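Long-range contacts in peptide chain release factor subunit 1 (Methanosarcina mazei, PDB 3IR9), which probably directs the ending of protein synthesis at the stop codons UAA, UAG and UGA, and is represented by its C-terminal domain: residues A[81-86]-A[106-112]; A[51-55]-A[121-125]; A[73-77]-A[89-94]; A[44-49]-A[157-163]. One frame throughout, in Å; residues are numbered along the deposited sequence. Where two conformers were deposited one is given.

Contact 1. Residues A[81-86]-A[106-112]; sequences CSVCGY and CPKCGSS. With ZN (zinc ion), chain C.
C81 and C84 meet C106 and C109 round one zinc ion, a four-cysteine site built from two CxxC loops. The sulfurs of C81, C106 and C109 bind the metal closely; SG of C106 lies 2.3 Å from the zinc. SG of C84 is a longer ligand, 2.6 Å from the zinc. C81 and C106 both hold SG anti to the backbone N (chi1 -176° and -166°), which turns the two thiolates in toward the shared metal. Backbone N-H groups make weak bonds to the sulfurs: K108 N and C109 N both point at SG of C106. Such bonds probably ease the negative charge on the thiolates. Beside the site, the Y86 ring covers the second loop. P107 crosses it at about a right angle, with CD over one face, 3.7 Å from CE2 of Y86. SG of C106 comes to the same ring obliquely, and K108 CG approaches CD1. L113 of strand 113-120 touches C81, Y86 and C106. On the far side V83 lays CG2 against both SG of C109 and OG of S111. S82 closes the loops, its OG donating to O of S112 at 2.6 Å in the carbonyl plane.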
loop_
_atom_site.group_PDB
_atom_site.type_symbol
_atom_site.label_atom_id
_atom_site.label_comp_id
_atom_site.label_asym_id
_atom_site.label_seq_id
_atom_site.Cartn_x
_atom_site.Cartn_y
_atom_site.Cartn_z
ATOM N N CYS A 81 -27.066 -10.549 27.632
ATOM C CA CYS A 81 -28.491 -10.821 27.709
ATOM C C CYS A 81 -29.262 -9.579 28.134
ATOM O O CYS A 81 -28.834 -8.823 29.008
ATOM C CB CYS A 81 -28.782 -11.984 28.657
ATOM S SG CYS A 81 -30.516 -12.432 28.693
ATOM N N SER A 82 -30.412 -9.391 27.505
ATOM C CA SER A 82 -31.213 -8.191 27.691
ATOM C C SER A 82 -31.968 -8.148 29.021
ATOM O O SER A 82 -32.565 -7.127 29.361
ATOM C CB SER A 82 -32.190 -8.045 26.525
ATOM O OG SER A 82 -32.823 -9.277 26.234
ATOM N N VAL A 83 -31.953 -9.249 29.770
ATOM C CA VAL A 83 -32.622 -9.279 31.071
ATOM C C VAL A 83 -31.729 -9.786 32.211
ATOM O O VAL A 83 -31.521 -9.084 33.202
ATOM C CB VAL A 83 -33.965 -10.059 31.030
ATOM C CG1 VAL A 83 -34.731 -9.733 29.759
ATOM C CG2 VAL A 83 -33.740 -11.553 31.142
ATOM N N CYS A 84 -31.197 -10.995 32.073
ATOM C CA CYS A 84 -30.373 -11.555 33.133
ATOM C C CYS A 84 -28.907 -11.173 32.919
ATOM O O CYS A 84 -28.569 -10.451 31.976
ATOM C CB CYS A 84 -30.587 -13.077 33.280
ATOM S SG CYS A 84 -29.490 -14.187 32.358
ATOM N N GLY A 85 -28.044 -11.635 33.814
ATOM C CA GLY A 85 -26.650 -11.243 33.788
ATOM C C GLY A 85 -25.781 -12.050 32.848
ATOM O O GLY A 85 -24.555 -11.998 32.937
ATOM N N TYR A 86 -26.399 -12.794 31.938
ATOM C CA TYR A 86 -25.617 -13.600 31.005
ATOM C C TYR A 86 -24.793 -12.735 30.045
ATOM O O TYR A 86 -25.260 -11.694 29.577
ATOM C CB TYR A 86 -26.507 -14.567 30.211
ATOM C CG TYR A 86 -25.711 -15.413 29.237
ATOM C CD1 TYR A 86 -24.957 -16.493 29.681
ATOM C CD2 TYR A 86 -25.686 -15.114 27.881
ATOM C CE1 TYR A 86 -24.206 -17.257 28.803
ATOM C CE2 TYR A 86 -24.940 -15.879 26.989
ATOM C CZ TYR A 86 -24.203 -16.951 27.457
ATOM O OH TYR A 86 -23.462 -17.724 26.585
ATOM N N CYS A 106 -30.885 -16.397 25.038
ATOM C CA CYS A 106 -30.127 -16.637 26.265
ATOM C C CYS A 106 -30.224 -18.089 26.723
ATOM O O CYS A 106 -31.310 -18.579 27.014
ATOM C CB CYS A 106 -30.610 -15.700 27.380
ATOM S SG CYS A 106 -29.512 -15.607 28.825
ATOM N N PRO A 107 -29.081 -18.779 26.800
ATOM C CA PRO A 107 -29.081 -20.183 27.214
ATOM C C PRO A 107 -29.381 -20.284 28.705
ATOM O O PRO A 107 -29.468 -21.383 29.246
ATOM C CB PRO A 107 -27.650 -20.635 26.902
ATOM C CG PRO A 107 -27.094 -19.571 25.981
ATOM C CD PRO A 107 -27.734 -18.315 26.443
ATOM N N LYS A 108 -29.558 -19.135 29.350
ATOM C CA LYS A 108 -29.861 -19.084 30.776
ATOM C C LYS A 108 -31.341 -18.818 31.057
ATOM O O LYS A 108 -31.963 -19.537 31.836
ATOM C CB LYS A 108 -28.999 -18.027 31.470
ATOM C CG LYS A 108 -27.576 -18.473 31.710
ATOM C CD LYS A 108 -27.546 -19.605 32.721
ATOM C CE LYS A 108 -26.193 -20.299 32.748
ATOM N NZ LYS A 108 -26.278 -21.602 33.463
ATOM N N CYS A 109 -31.900 -17.790 30.422
ATOM C CA CYS A 109 -33.281 -17.385 30.692
ATOM C C CYS A 109 -34.144 -17.365 29.434
ATOM O O CYS A 109 -35.347 -17.090 29.490
ATOM C CB CYS A 109 -33.311 -16.008 31.346
ATOM S SG CYS A 109 -33.193 -14.651 30.176
ATOM N N GLY A 110 -33.524 -17.649 28.298
ATOM C CA GLY A 110 -34.247 -17.719 27.045
ATOM C C GLY A 110 -34.610 -16.386 26.418
ATOM O O GLY A 110 -35.316 -16.355 25.415
ATOM N N SER A 111 -34.136 -15.287 26.997
ATOM C CA SER A 111 -34.378 -13.964 26.425
ATOM C C SER A 111 -33.439 -13.696 25.252
ATOM O O SER A 111 -32.421 -14.374 25.097
ATOM C CB SER A 111 -34.194 -12.876 27.481
ATOM O OG SER A 111 -35.149 -13.010 28.510
ATOM N N SER A 112 -33.778 -12.703 24.434
ATOM C CA SER A 112 -32.948 -12.350 23.287
ATOM C C SER A 112 -31.629 -11.728 23.735
ATOM O O SER A 112 -31.610 -10.760 24.496
ATOM C CB SER A 112 -33.688 -11.396 22.341
ATOM O OG SER A 112 -32.973 -11.204 21.129
HETATM ZN ZN ZN C . -30.916 -14.292 30.153
#

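Contact 2. Residues A[51-55]-A[121-125]; sequences ESQVR and IVDEF
A salt-bridge network of E51, R55 and E124 ties the first turn of helix 51-58 to that of helix 121-131. The two short segments run nearly parallel, their axes 18° apart and 12.0 Å from each other, and long side chains fill the gap. R55 grips E124 side-on: NE donates to OE2 at 2.7 Å and NH1 to OE1 at 3.2 Å. Both bonds are nearly straight and lie in the guanidinium plane, and the carboxylate is somewhat tilted from it. At its outer end the same guanidinium holds E51, with NH1 and NH2 both reaching OE2. One arginine so bridges two acidic groups and would offset their charge. The bend of the R55 chain at chi3 (-76°) swings the guanidinium across the F125 ring edge, the two planes 89° apart. CZ of F125 sits under one guanidinium face, 3.6 Å from CZ of R55. I121 brings CD1 to the guanidinium edge. E51 OE2 also lies very close to T91 OG1 of strand 87-92, a probable hydrogen bond of doubtful length. Away from the ion pairs, V54 and F125 pack on I156 of strand 156-160, while R55, I121 and E124 touch R76 of strand 75-81.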
loop_
_atom_site.group_PDB
_atom_site.type_symbol
_atom_site.label_atom_id
_atom_site.label_comp_id
_atom_site.label_asym_id
_atom_site.label_seq_id
_atom_site.Cartn_x
_atom_site.Cartn_y
_atom_site.Cartn_z
ATOM N N GLU A 51 -4.116 -15.915 20.643
ATOM C CA GLU A 51 -5.130 -15.025 21.181
ATOM C C GLU A 51 -5.458 -15.289 22.646
ATOM O O GLU A 51 -5.405 -14.375 23.473
ATOM C CB GLU A 51 -6.401 -15.127 20.341
ATOM C CG GLU A 51 -7.553 -14.312 20.870
ATOM C CD GLU A 51 -8.811 -14.585 20.105
ATOM O OE1 GLU A 51 -8.699 -14.921 18.904
ATOM O OE2 GLU A 51 -9.900 -14.473 20.704
ATOM N N SER A 52 -5.797 -16.535 22.967
ATOM C CA SER A 52 -6.250 -16.871 24.316
ATOM C C SER A 52 -5.141 -16.686 25.356
ATOM O O SER A 52 -5.353 -16.044 26.390
ATOM C CB SER A 52 -6.813 -18.296 24.370
ATOM O OG SER A 52 -7.638 -18.487 25.513
ATOM N N GLN A 53 -3.956 -17.226 25.063
ATOM C CA GLN A 53 -2.835 -17.203 26.008
ATOM C C GLN A 53 -2.281 -15.800 26.250
ATOM O O GLN A 53 -1.956 -15.435 27.378
ATOM C CB GLN A 53 -1.707 -18.129 25.542
ATOM C CG GLN A 53 -0.693 -18.470 26.640
ATOM C CD GLN A 53 0.611 -19.015 26.083
ATOM O OE1 GLN A 53 0.933 -18.800 24.917
ATOM N NE2 GLN A 53 1.368 -19.718 26.917
ATOM N N VAL A 54 -2.159 -15.016 25.188
ATOM C CA VAL A 54 -1.664 -13.661 25.332
ATOM C C VAL A 54 -2.709 -12.739 25.973
ATOM O O VAL A 54 -2.356 -11.824 26.717
ATOM C CB VAL A 54 -1.160 -13.111 23.991
ATOM C CG1 VAL A 54 -1.016 -11.596 24.050
ATOM C CG2 VAL A 54 0.165 -13.764 23.635
ATOM N N ARG A 55 -3.991 -12.998 25.720
ATOM C CA ARG A 55 -5.053 -12.165 26.298
ATOM C C ARG A 55 -5.008 -12.155 27.820
ATOM O O ARG A 55 -5.047 -11.094 28.439
ATOM C CB ARG A 55 -6.456 -12.590 25.828
ATOM C CG ARG A 55 -7.559 -11.698 26.397
ATOM C CD ARG A 55 -8.949 -12.025 25.866
ATOM N NE ARG A 55 -9.171 -11.546 24.504
ATOM C CZ ARG A 55 -9.146 -12.328 23.427
ATOM N NH1 ARG A 55 -9.364 -11.819 22.223
ATOM N NH2 ARG A 55 -8.905 -13.624 23.554
ATOM N N ILE A 121 -9.504 -7.360 16.922
ATOM C CA ILE A 121 -8.618 -7.890 17.960
ATOM C C ILE A 121 -7.409 -6.980 18.232
ATOM O O ILE A 121 -7.090 -6.696 19.387
ATOM C CB ILE A 121 -8.176 -9.344 17.668
ATOM C CG1 ILE A 121 -9.285 -10.308 18.074
ATOM C CG2 ILE A 121 -6.915 -9.701 18.440
ATOM C CD1 ILE A 121 -9.647 -10.213 19.532
ATOM N N VAL A 122 -6.753 -6.512 17.174
ATOM C CA VAL A 122 -5.603 -5.616 17.327
ATOM C C VAL A 122 -5.921 -4.377 18.171
ATOM O O VAL A 122 -5.046 -3.843 18.850
ATOM C CB VAL A 122 -4.990 -5.216 15.962
ATOM C CG1 VAL A 122 -6.035 -5.261 14.868
ATOM C CG2 VAL A 122 -4.340 -3.852 16.040
ATOM N N ASP A 123 -7.175 -3.936 18.140
ATOM C CA ASP A 123 -7.628 -2.856 19.011
ATOM C C ASP A 123 -7.535 -3.283 20.473
ATOM O O ASP A 123 -6.737 -2.742 21.238
ATOM C CB ASP A 123 -9.080 -2.479 18.701
ATOM C CG ASP A 123 -9.203 -1.379 17.664
ATOM O OD1 ASP A 123 -8.300 -1.242 16.808
ATOM O OD2 ASP A 123 -10.221 -0.656 17.705
ATOM N N GLU A 124 -8.363 -4.259 20.843
ATOM C CA GLU A 124 -8.474 -4.728 22.223
ATOM C C GLU A 124 -7.117 -4.955 22.877
ATOM O O GLU A 124 -6.911 -4.606 24.039
ATOM C CB GLU A 124 -9.293 -6.022 22.283
ATOM C CG GLU A 124 -9.280 -6.697 23.651
ATOM C CD GLU A 124 -9.619 -8.181 23.578
ATOM O OE1 GLU A 124 -9.878 -8.678 22.464
ATOM O OE2 GLU A 124 -9.624 -8.855 24.632
ATOM N N PHE A 125 -6.198 -5.546 22.120
ATOM C CA PHE A 125 -4.902 -5.946 22.654
ATOM C C PHE A 125 -3.971 -4.756 22.853
ATOM O O PHE A 125 -3.092 -4.783 23.713
ATOM C CB PHE A 125 -4.267 -7.026 21.767
ATOM C CG PHE A 125 -4.904 -8.392 21.919
ATOM C CD1 PHE A 125 -6.276 -8.522 22.086
ATOM C CD2 PHE A 125 -4.133 -9.544 21.886
ATOM C CE1 PHE A 125 -6.860 -9.772 22.222
ATOM C CE2 PHE A 125 -4.715 -10.797 22.019
ATOM C CZ PHE A 125 -6.078 -10.908 22.189
#

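Contact 3. Residues A[73-77]-A[89-94]; sequences RAERV and KWTRRW
E75 and R92 pair backbone to backbone: E75 N donates to R92 O and R92 N to E75 O, each at 2.8 Å. R76 and T91 follow as a non-hydrogen-bonded pair, with CA atoms 4.3 Å apart. V77 N then reaches W90 O at 2.8 Å.

On the face of E75, V77, W90 and R92, the W90 indole lies against V77. V77 CB stands over the five-membered ring, 4.3 Å from its centroid. V77 CG2 meets R92 CG. In one of the two conformers of W94, E75 lies alongside it. E75 OE1 also lies at the edge of the R92 guanidinium, in its plane, but the salt bridge is long, 3.8 Å from OE1 to NH2 of R92.

The other face carries R76 and T91. R76 has CG anti to the backbone N (chi1 -177°) and bends at chi2, which leans the chain toward strand 87-92. The exact place of its guanidinium is doubtful. T91 OG1 comes to 3.3 Å from R76 CD. The probable polar partner of T91 OG1 is E51 of helix 51-58.

Further out, strand 113-120 flanks strand 75-81: R76 bonds T119 through the backbone, and V118 and V115 touch E75 and V77. A74 bonds I121 at the start of helix 121-131. P101 packs on V77 and R92. The pairing is that of an antiparallel beta hairpin, here the base of the three-stranded sheet whose far end carries the zinc site.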
loop_
_atom_site.group_PDB
_atom_site.type_symbol
_atom_site.label_atom_id
_atom_site.label_comp_id
_atom_site.label_asym_id
_atom_site.label_seq_id
_atom_site.Cartn_x
_atom_site.Cartn_y
_atom_site.Cartn_z
ATOM N N ARG A 73 -6.707 -10.628 10.841
ATOM C CA ARG A 73 -8.036 -10.319 10.346
ATOM C C ARG A 73 -9.090 -10.980 11.229
ATOM O O ARG A 73 -9.573 -12.064 10.914
ATOM C CB ARG A 73 -8.172 -10.767 8.888
ATOM C CG ARG A 73 -7.181 -10.090 7.946
ATOM C CD ARG A 73 -7.148 -8.582 8.201
ATOM N NE ARG A 73 -6.587 -7.804 7.093
ATOM C CZ ARG A 73 -5.493 -7.048 7.170
ATOM N NH1 ARG A 73 -4.813 -6.955 8.306
ATOM N NH2 ARG A 73 -5.078 -6.377 6.106
ATOM N N ALA A 74 -9.437 -10.326 12.337
ATOM C CA ALA A 74 -10.372 -10.904 13.306
ATOM C C ALA A 74 -10.895 -9.894 14.330
ATOM O O ALA A 74 -10.137 -9.075 14.846
ATOM C CB ALA A 74 -9.721 -12.083 14.021
ATOM N N GLU A 75 -12.191 -9.967 14.631
ATOM C CA GLU A 75 -12.794 -9.070 15.612
ATOM C C GLU A 75 -13.208 -9.811 16.879
ATOM O O GLU A 75 -13.469 -11.013 16.858
ATOM C CB GLU A 75 -14.031 -8.375 15.038
ATOM C CG GLU A 75 -14.031 -8.181 13.541
ATOM C CD GLU A 75 -15.345 -7.606 13.054
ATOM O OE1 GLU A 75 -16.193 -8.380 12.557
ATOM O OE2 GLU A 75 -15.541 -6.381 13.193
ATOM N N ARG A 76 -13.291 -9.073 17.978
ATOM C CA ARG A 76 -13.785 -9.621 19.231
ATOM C C ARG A 76 -15.224 -9.173 19.467
ATOM O O ARG A 76 -15.517 -7.981 19.559
ATOM C CB ARG A 76 -12.891 -9.185 20.394
ATOM C CG ARG A 76 -13.283 -9.756 21.748
ATOM C CD ARG A 76 -13.256 -11.276 21.732
ATOM N NE ARG A 76 -13.224 -11.818 23.083
ATOM C CZ ARG A 76 -13.013 -13.094 23.377
ATOM N NH1 ARG A 76 -12.816 -13.986 22.415
ATOM N NH2 ARG A 76 -12.996 -13.472 24.643
ATOM N N VAL A 77 -16.126 -10.138 19.565
ATOM C CA VAL A 77 -17.540 -9.833 19.708
ATOM C C VAL A 77 -18.025 -10.045 21.140
ATOM O O VAL A 77 -17.945 -11.145 21.686
ATOM C CB VAL A 77 -18.388 -10.697 18.754
ATOM C CG1 VAL A 77 -19.824 -10.204 18.738
ATOM C CG2 VAL A 77 -17.789 -10.689 17.351
ATOM N N LYS A 89 -18.040 -13.527 25.240
ATOM C CA LYS A 89 -17.206 -12.890 24.230
ATOM C C LYS A 89 -16.614 -13.995 23.394
ATOM O O LYS A 89 -16.620 -15.157 23.799
ATOM C CB LYS A 89 -16.077 -12.064 24.856
ATOM C CG LYS A 89 -16.529 -10.949 25.783
ATOM C CD LYS A 89 -15.335 -10.315 26.459
ATOM C CE LYS A 89 -15.687 -9.844 27.854
ATOM N NZ LYS A 89 -16.812 -8.880 27.829
ATOM N N TRP A 90 -16.106 -13.634 22.224
ATOM C CA TRP A 90 -15.441 -14.591 21.361
ATOM C C TRP A 90 -14.870 -13.857 20.169
ATOM O O TRP A 90 -15.290 -12.748 19.843
ATOM C CB TRP A 90 -16.397 -15.706 20.918
ATOM C CG TRP A 90 -17.676 -15.215 20.317
ATOM C CD1 TRP A 90 -18.727 -14.644 20.974
ATOM C CD2 TRP A 90 -18.044 -15.261 18.933
ATOM N NE1 TRP A 90 -19.726 -14.324 20.084
ATOM C CE2 TRP A 90 -19.332 -14.693 18.824
ATOM C CE3 TRP A 90 -17.406 -15.722 17.776
ATOM C CZ2 TRP A 90 -19.996 -14.572 17.601
ATOM C CZ3 TRP A 90 -18.069 -15.604 16.562
ATOM C CH2 TRP A 90 -19.349 -15.032 16.484
ATOM N N THR A 91 -13.896 -14.469 19.521
ATOM C CA THR A 91 -13.272 -13.825 18.390
ATOM C C THR A 91 -13.684 -14.497 17.092
ATOM O O THR A 91 -13.622 -15.720 16.953
ATOM C CB THR A 91 -11.748 -13.802 18.532
ATOM O OG1 THR A 91 -11.395 -12.957 19.633
ATOM C CG2 THR A 91 -11.104 -13.263 17.264
ATOM N N ARG A 92 -14.124 -13.678 16.146
ATOM C CA ARG A 92 -14.524 -14.169 14.841
ATOM C C ARG A 92 -13.683 -13.496 13.771
ATOM O O ARG A 92 -13.423 -12.293 13.832
ATOM C CB ARG A 92 -16.023 -13.931 14.602
ATOM C CG ARG A 92 -16.412 -12.504 14.226
ATOM C CD ARG A 92 -16.712 -12.387 12.737
ATOM N NE ARG A 92 -18.032 -12.919 12.404
ATOM C CZ ARG A 92 -19.034 -12.186 11.929
ATOM N NH1 ARG A 92 -20.204 -12.753 11.659
ATOM N NH2 ARG A 92 -18.862 -10.889 11.715
ATOM N N ARG A 93 -13.235 -14.287 12.805
ATOM C CA ARG A 93 -12.511 -13.763 11.659
ATOM C C ARG A 93 -13.483 -12.944 10.821
ATOM O O ARG A 93 -14.514 -13.464 10.401
ATOM C CB ARG A 93 -11.965 -14.922 10.831
ATOM C CG ARG A 93 -10.983 -14.525 9.749
ATOM C CD ARG A 93 -10.921 -15.611 8.695
ATOM N NE ARG A 93 -11.136 -16.932 9.281
ATOM C CZ ARG A 93 -10.191 -17.854 9.427
ATOM N NH1 ARG A 93 -8.952 -17.608 9.022
ATOM N NH2 ARG A 93 -10.488 -19.027 9.971
ATOM N N TRP A 94 -13.179 -11.669 10.581
ATOM C CA TRP A 94 -14.078 -10.821 9.799
ATOM C C TRP A 94 -14.111 -11.217 8.326
ATOM O O TRP A 94 -13.092 -11.599 7.747
ATOM C CB TRP A 94 -13.718 -9.337 9.924
ATOM C CG TRP A 94 -14.371 -8.483 8.854
ATOM C CD1 TRP A 94 -13.762 -7.927 7.766
ATOM C CD2 TRP A 94 -15.757 -8.107 8.771
ATOM N NE1 TRP A 94 -14.677 -7.223 7.012
ATOM C CE2 TRP A 94 -15.907 -7.318 7.607
ATOM C CE3 TRP A 94 -16.882 -8.356 9.566
ATOM C CZ2 TRP A 94 -17.138 -6.779 7.223
ATOM C CZ3 TRP A 94 -18.104 -7.817 9.180
ATOM C CH2 TRP A 94 -18.221 -7.040 8.019
#

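Contact 4. Residues A[44-49]-A[157-163]; sequences SGKVAY and AAILRYN
L160 CG stands anti to its own carbonyl carbon (chi1 -42°), and the isobutyl group therefore leans back over the facing strand. Its CD1 comes 3.2 Å from V47 O, and its CD2 lies 4.0 Å from A48 CB. The K46 chain bends at chi3 (64°) and chi4, which curls NZ round to L160 O in a weak hydrogen bond. K46 is held a second time by its backbone: L160 N donates to K46 O at 2.6 Å. That bond is almost straight at the hydrogen, but the donor stands above the carbonyl plane. A weaker backbone bond runs from A48 N to A158 O.

The segments are antiparallel strands. Strand 47-49 is one of the two edge strands, within this chain, of a four-stranded mixed sheet, and strand 156-160 lies next to it. V47 faces I159 and Y49 faces A157 in non-hydrogen-bonded pairs, while A48 faces A158 between them. The backbones come close at Y49 and A157, where Y49 CA and A157 CA are 3.8 Å apart. Y49 CB and A157 CB meet at 4.1 Å. On the side of V47 and Y49, F36 of helix 10-41 covers both. On the side of A48 and A158, V54 of helix 51-58 packs on the two alanines. Beyond the strands, N163 lies beside the loop at G45. N163 OD1 bonds G165 N, and N163 CA lies 3.3 Å from G45 O.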
loop_
_atom_site.group_PDB
_atom_site.type_symbol
_atom_site.label_atom_id
_atom_site.label_comp_id
_atom_site.label_asym_id
_atom_site.label_seq_id
_atom_site.Cartn_x
_atom_site.Cartn_y
_atom_site.Cartn_z
ATOM N N SER A 44 12.459 -20.238 29.853
ATOM C CA SER A 44 12.098 -19.198 30.812
ATOM C C SER A 44 10.623 -19.226 31.239
ATOM O O SER A 44 10.311 -19.051 32.416
ATOM C CB SER A 44 12.532 -17.800 30.329
ATOM O OG SER A 44 12.456 -17.651 28.919
ATOM N N GLY A 45 9.725 -19.478 30.293
ATOM C CA GLY A 45 8.309 -19.325 30.552
ATOM C C GLY A 45 7.999 -17.842 30.586
ATOM O O GLY A 45 7.083 -17.395 31.277
ATOM N N LYS A 46 8.783 -17.078 29.833
ATOM C CA LYS A 46 8.637 -15.632 29.774
ATOM C C LYS A 46 8.104 -15.204 28.417
ATOM O O LYS A 46 8.341 -14.084 27.970
ATOM C CB LYS A 46 9.978 -14.953 30.037
ATOM C CG LYS A 46 10.456 -15.097 31.469
ATOM C CD LYS A 46 11.790 -14.400 31.694
ATOM C CE LYS A 46 11.694 -12.889 31.507
ATOM N NZ LYS A 46 11.864 -12.456 30.089
ATOM N N VAL A 47 7.392 -16.110 27.761
ATOM C CA VAL A 47 6.786 -15.805 26.477
ATOM C C VAL A 47 5.344 -16.251 26.498
ATOM O O VAL A 47 4.879 -16.847 27.466
ATOM C CB VAL A 47 7.492 -16.520 25.316
ATOM C CG1 VAL A 47 8.997 -16.311 25.399
ATOM C CG2 VAL A 47 7.142 -18.002 25.312
ATOM N N ALA A 48 4.640 -15.959 25.417
ATOM C CA ALA A 48 3.245 -16.341 25.282
ATOM C C ALA A 48 2.789 -15.936 23.898
ATOM O O ALA A 48 3.199 -14.902 23.374
ATOM C CB ALA A 48 2.400 -15.667 26.336
ATOM N N TYR A 49 1.947 -16.763 23.300
ATOM C CA TYR A 49 1.495 -16.514 21.942
ATOM C C TYR A 49 0.086 -17.061 21.746
ATOM O O TYR A 49 -0.380 -17.902 22.518
ATOM C CB TYR A 49 2.475 -17.121 20.931
ATOM C CG TYR A 49 2.954 -18.511 21.301
ATOM C CD1 TYR A 49 2.265 -19.638 20.872
ATOM C CD2 TYR A 49 4.093 -18.692 22.078
ATOM C CE1 TYR A 49 2.695 -20.910 21.208
ATOM C CE2 TYR A 49 4.531 -19.961 22.420
ATOM C CZ TYR A 49 3.827 -21.064 21.981
ATOM O OH TYR A 49 4.253 -22.329 22.312
ATOM N N ALA A 157 1.979 -12.657 19.670
ATOM C CA ALA A 157 2.942 -13.222 20.600
ATOM C C ALA A 157 3.211 -12.228 21.714
ATOM O O ALA A 157 2.620 -11.151 21.750
ATOM C CB ALA A 157 4.224 -13.577 19.881
ATOM N N ALA A 158 4.105 -12.587 22.626
ATOM C CA ALA A 158 4.475 -11.684 23.704
ATOM C C ALA A 158 5.664 -12.195 24.505
ATOM O O ALA A 158 5.777 -13.388 24.787
ATOM C CB ALA A 158 3.281 -11.417 24.625
ATOM N N ILE A 159 6.560 -11.276 24.843
ATOM C CA ILE A 159 7.582 -11.533 25.840
ATOM C C ILE A 159 7.040 -11.013 27.163
ATOM O O ILE A 159 6.507 -9.903 27.236
ATOM C CB ILE A 159 8.893 -10.818 25.493
ATOM C CG1 ILE A 159 9.409 -11.294 24.132
ATOM C CG2 ILE A 159 9.924 -11.045 26.583
ATOM C CD1 ILE A 159 10.464 -10.387 23.534
ATOM N N LEU A 160 7.158 -11.821 28.207
ATOM C CA LEU A 160 6.574 -11.473 29.492
ATOM C C LEU A 160 7.606 -10.848 30.426
ATOM O O LEU A 160 8.813 -11.002 30.232
ATOM C CB LEU A 160 5.944 -12.712 30.138
ATOM C CG LEU A 160 5.149 -13.610 29.189
ATOM C CD1 LEU A 160 4.506 -14.772 29.938
ATOM C CD2 LEU A 160 4.104 -12.793 28.445
ATOM N N ARG A 161 7.119 -10.130 31.433
ATOM C CA ARG A 161 7.979 -9.541 32.452
ATOM C C ARG A 161 8.439 -10.614 33.431
ATOM O O ARG A 161 9.569 -10.584 33.923
ATOM C CB ARG A 161 7.236 -8.427 33.192
ATOM C CG ARG A 161 7.048 -7.154 32.379
ATOM C CD ARG A 161 5.943 -6.278 32.950
ATOM N NE ARG A 161 5.866 -4.987 32.270
ATOM C CZ ARG A 161 4.772 -4.236 32.208
ATOM N NH1 ARG A 161 3.648 -4.643 32.781
ATOM N NH2 ARG A 161 4.805 -3.073 31.569
ATOM N N TYR A 162 7.548 -11.566 33.695
ATOM C CA TYR A 162 7.839 -12.705 34.567
ATOM C C TYR A 162 7.155 -14.001 34.085
ATOM O O TYR A 162 6.343 -13.985 33.154
ATOM C CB TYR A 162 7.494 -12.386 36.040
ATOM C CG TYR A 162 6.106 -11.795 36.297
ATOM C CD1 TYR A 162 5.109 -12.545 36.920
ATOM C CD2 TYR A 162 5.803 -10.483 35.942
ATOM C CE1 TYR A 162 3.848 -12.012 37.164
ATOM C CE2 TYR A 162 4.543 -9.943 36.184
ATOM C CZ TYR A 162 3.570 -10.712 36.795
ATOM O OH TYR A 162 2.317 -10.181 37.035
ATOM N N ASN A 163 7.501 -15.122 34.712
ATOM C CA ASN A 163 6.888 -16.408 34.373
ATOM C C ASN A 163 5.586 -16.638 35.138
ATOM O O ASN A 163 5.598 -16.992 36.315
ATOM C CB ASN A 163 7.864 -17.569 34.625
ATOM C CG ASN A 163 7.327 -18.911 34.140
ATOM O OD1 ASN A 163 6.285 -18.981 33.481
ATOM N ND2 ASN A 163 8.047 -19.986 34.460
#

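After helix 10-41 the chain enters contact 4 at 44-49, whose partner 157-163 lies near the C terminus. Contact 4 thus closes the longest loop, and the other three fall within it. Helix 51-58 follows at once and meets helix 121-131 in contact 2, closing a shorter loop that holds contacts 1 and 3. These two cross: their segments alternate as 73-77, 81-86, 89-94 and 106-112. Contact 3 joins the hairpin at its base, and contact 1 joins its turn to the loop before strand 113-120. Contact 2 touches both 3 and 4, so the helices link the small sheet to the mixed sheet. Contact 1 lies at the far end of the hairpin, its centre about 37 Å from that of contact 4.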